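Local coordinates for aminopentol aminotransferase (Sphingopyxis macrogoltabida, PDB 6HBS), which transfers the amino group of the hydrolysed fumonisin aminopentol to pyruvate, using pyridoxal 5'-phosphate as cofactor, at residues R303-E307 with T308-E312. Residues are numbered along the deposited sequence; the frame is centred on the assembly and turned at random.
Sequences RIIRE and TPYLE
Tyr310 lays one face of its ring over the side chain of Ile305, whose CG1 stands 4.2 Å from the ring centroid, 26° off the normal, in a CH-pi contact. Ile305 CG2 meets the phenol end, 3.6 Å from Tyr310 CE1. With Tyr310 CG set between its backbone N and carbonyl carbon (chi1 82°), the ring is carried back against the end of the preceding helix. A tyrosine suits this place because its flat ring covers the buried isoleucine while its OH hydrogen-bonds to Phe236 O.

At the turn itself, Thr308 is the first residue to leave helical geometry. Its OG1 bonds to Ile304 O at 2.6 Å, approaching 36° above the carbonyl plane. The hydroxyl supplements a weak bond from Thr308 N to the same oxygen, and the other branch puts its methyl near Ile304 CG2. One turn apart, the opposite charges of Arg303 and Glu307 meet in a salt bridge, OE1 lying 3.0 Å from NH1 at the guanidinium edge.

Pro309 occupies the N-cap position of helix 310-332. Arg240 hydrogen-bonds to the carbonyls of Ile305 and Thr308 and salt-bridges Glu312, tying together this corner between helices 292-307 and 310-332, with helices 72-82 and 94-105 packed against the first.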
ATOM      1  N   ARG A 303      14.228  14.912   9.107  1.00 19.91           N
ATOM      2  CA  ARG A 303      15.297  15.688   9.769  1.00 21.72           C
ATOM      3  C   ARG A 303      15.973  16.609   8.734  1.00 19.40           C
ATOM      4  O   ARG A 303      16.227  17.785   8.977  1.00 20.23           O
ATOM      5  CB  ARG A 303      16.318  14.776  10.478  1.00 23.20           C
ATOM      6  CG  ARG A 303      17.430  15.531  11.213  1.00 24.06           C
ATOM      7  CD  ARG A 303      18.710  14.752  11.471  1.00 27.11           C
ATOM      8  NE  ARG A 303      19.387  14.237  10.274  1.00 28.08           N
ATOM      9  CZ  ARG A 303      20.129  14.954   9.450  1.00 26.89           C
ATOM     10  NH1 ARG A 303      20.272  16.253   9.642  1.00 32.66           N
ATOM     11  NH2 ARG A 303      20.717  14.379   8.421  1.00 29.78           N
ATOM     12  N   ILE A 304      16.303  16.054   7.579  1.00 19.20           N
ATOM     13  CA  ILE A 304      16.916  16.799   6.528  1.00 19.62           C
ATOM     14  C   ILE A 304      16.002  17.951   6.072  1.00 22.13           C
ATOM     15  O   ILE A 304      16.496  19.054   5.797  1.00 22.21           O
ATOM     16  CB  ILE A 304      17.322  15.867   5.391  1.00 19.73           C
ATOM     17  CG1 ILE A 304      18.449  14.935   5.851  1.00 20.69           C
ATOM     18  CG2 ILE A 304      17.703  16.645   4.144  1.00 19.10           C
ATOM     19  CD1 ILE A 304      18.815  13.902   4.872  1.00 22.22           C
ATOM     20  N   ILE A 305      14.684  17.718   6.037  1.00 20.39           N
ATOM     21  CA  ILE A 305      13.724  18.738   5.629  1.00 19.91           C
ATOM     22  C   ILE A 305      13.781  19.891   6.636  1.00 21.71           C
ATOM     23  O   ILE A 305      13.768  21.045   6.243  1.00 20.84           O
ATOM     24  CB  ILE A 305      12.303  18.146   5.477  1.00 18.36           C
ATOM     25  CG1 ILE A 305      12.180  17.269   4.224  1.00 17.30           C
ATOM     26  CG2 ILE A 305      11.225  19.211   5.560  1.00 17.48           C
ATOM     27  CD1 ILE A 305      10.870  16.471   4.150  1.00 18.90           C
ATOM     28  N   ARG A 306      13.846  19.568   7.932  1.00 21.22           N
ATOM     29  CA  ARG A 306      13.883  20.577   8.945  1.00 23.74           C
ATOM     30  C   ARG A 306      15.234  21.303   8.946  1.00 23.78           C
ATOM     31  O   ARG A 306      15.231  22.460   9.237  1.00 26.93           O
ATOM     32  CB  ARG A 306      13.686  20.041  10.368  1.00 26.06           C
ATOM     33  CG  ARG A 306      12.372  19.332  10.643  1.00 24.40           C
ATOM     34  CD  ARG A 306      12.151  19.090  12.126  1.00 23.50           C
ATOM     35  NE  ARG A 306      13.140  18.162  12.649  1.00 24.00           N
ATOM     36  CZ  ARG A 306      13.107  16.840  12.482  1.00 22.54           C
ATOM     37  NH1 ARG A 306      14.087  16.096  12.959  1.00 21.41           N
ATOM     38  NH2 ARG A 306      12.073  16.266  11.900  1.00 19.13           N
ATOM     39  N   GLU A 307      16.358  20.621   8.674  1.00 24.17           N
ATOM     40  CA  GLU A 307      17.675  21.108   9.081  1.00 26.00           C
ATOM     41  C   GLU A 307      18.527  21.641   7.923  1.00 26.44           C
ATOM     42  O   GLU A 307      19.607  22.177   8.187  1.00 28.21           O
ATOM     43  CB  GLU A 307      18.469  20.036   9.846  1.00 26.73           C
ATOM     44  CG  GLU A 307      17.953  19.898  11.267  1.00 28.40           C
ATOM     45  CD  GLU A 307      18.596  18.871  12.171  1.00 28.30           C
ATOM     46  OE1 GLU A 307      19.553  18.233  11.767  1.00 28.88           O
ATOM     47  OE2 GLU A 307      18.075  18.697  13.261  1.00 32.67           O
ATOM     48  N   THR A 308      18.077  21.505   6.680  1.00 22.75           N
ATOM     49  CA  THR A 308      18.885  21.829   5.522  1.00 23.35           C
ATOM     50  C   THR A 308      18.080  22.730   4.589  1.00 23.18           C
ATOM     51  O   THR A 308      16.843  22.767   4.680  1.00 24.29           O
ATOM     52  CB  THR A 308      19.350  20.580   4.758  1.00 24.69           C
ATOM     53  OG1 THR A 308      18.207  20.030   4.092  1.00 25.67           O
ATOM     54  CG2 THR A 308      20.015  19.532   5.631  1.00 24.25           C
ATOM     55  N   PRO A 309      18.754  23.507   3.711  1.00 24.39           N
ATOM     56  CA  PRO A 309      18.081  24.328   2.703  1.00 23.24           C
ATOM     57  C   PRO A 309      17.685  23.540   1.438  1.00 23.05           C
ATOM     58  O   PRO A 309      17.825  24.017   0.278  1.00 24.32           O
ATOM     59  CB  PRO A 309      19.161  25.396   2.418  1.00 23.76           C
ATOM     60  CG  PRO A 309      20.448  24.666   2.552  1.00 26.06           C
ATOM     61  CD  PRO A 309      20.217  23.719   3.712  1.00 26.17           C
ATOM     62  N   TYR A 310      17.141  22.332   1.633  1.00 21.23           N
ATOM     63  CA  TYR A 310      16.807  21.475   0.504  1.00 20.33           C
ATOM     64  C   TYR A 310      15.761  22.201  -0.374  1.00 20.17           C
ATOM     65  O   TYR A 310      15.792  22.107  -1.610  1.00 19.34           O
ATOM     66  CB  TYR A 310      16.297  20.106   0.974  1.00 18.10           C
ATOM     67  CG  TYR A 310      14.842  20.147   1.344  1.00 18.36           C
ATOM     68  CD1 TYR A 310      14.443  20.630   2.572  1.00 18.79           C
ATOM     69  CD2 TYR A 310      13.866  19.861   0.412  1.00 18.97           C
ATOM     70  CE1 TYR A 310      13.113  20.782   2.886  1.00 18.61           C
ATOM     71  CE2 TYR A 310      12.522  19.986   0.712  1.00 19.48           C
ATOM     72  CZ  TYR A 310      12.153  20.473   1.945  1.00 18.40           C
ATOM     73  OH  TYR A 310      10.857  20.623   2.262  1.00 18.19           O
ATOM     74  N   LEU A 311      14.816  22.877   0.279  1.00 20.85           N
ATOM     75  CA  LEU A 311      13.629  23.439  -0.410  1.00 23.36           C
ATOM     76  C   LEU A 311      14.080  24.619  -1.285  1.00 22.57           C
ATOM     77  O   LEU A 311      13.725  24.700  -2.454  1.00 22.68           O
ATOM     78  CB  LEU A 311      12.590  23.869   0.633  1.00 22.55           C
ATOM     79  CG  LEU A 311      11.305  24.494   0.084  1.00 23.90           C
ATOM     80  CD1 LEU A 311      10.589  23.559  -0.888  1.00 25.41           C
ATOM     81  CD2 LEU A 311      10.377  24.886   1.217  1.00 26.46           C
ATOM     82  N   GLU A 312      14.905  25.495  -0.700  1.00 24.24           N
ATOM     83  CA  GLU A 312      15.415  26.683  -1.405  1.00 25.16           C
ATOM     84  C   GLU A 312      16.267  26.225  -2.588  1.00 24.31           C
ATOM     85  O   GLU A 312      16.133  26.753  -3.706  1.00 23.84           O
ATOM     86  CB  GLU A 312      16.180  27.565  -0.425  1.00 26.46           C
ATOM     87  CG  GLU A 312      15.300  28.132   0.659  1.00 26.70           C
ATOM     88  CD  GLU A 312      14.939  27.163   1.774  1.00 27.27           C
ATOM     89  OE1 GLU A 312      15.602  26.135   1.939  1.00 25.35           O
ATOM     90  OE2 GLU A 312      13.954  27.426   2.421  1.00 27.59           O
TER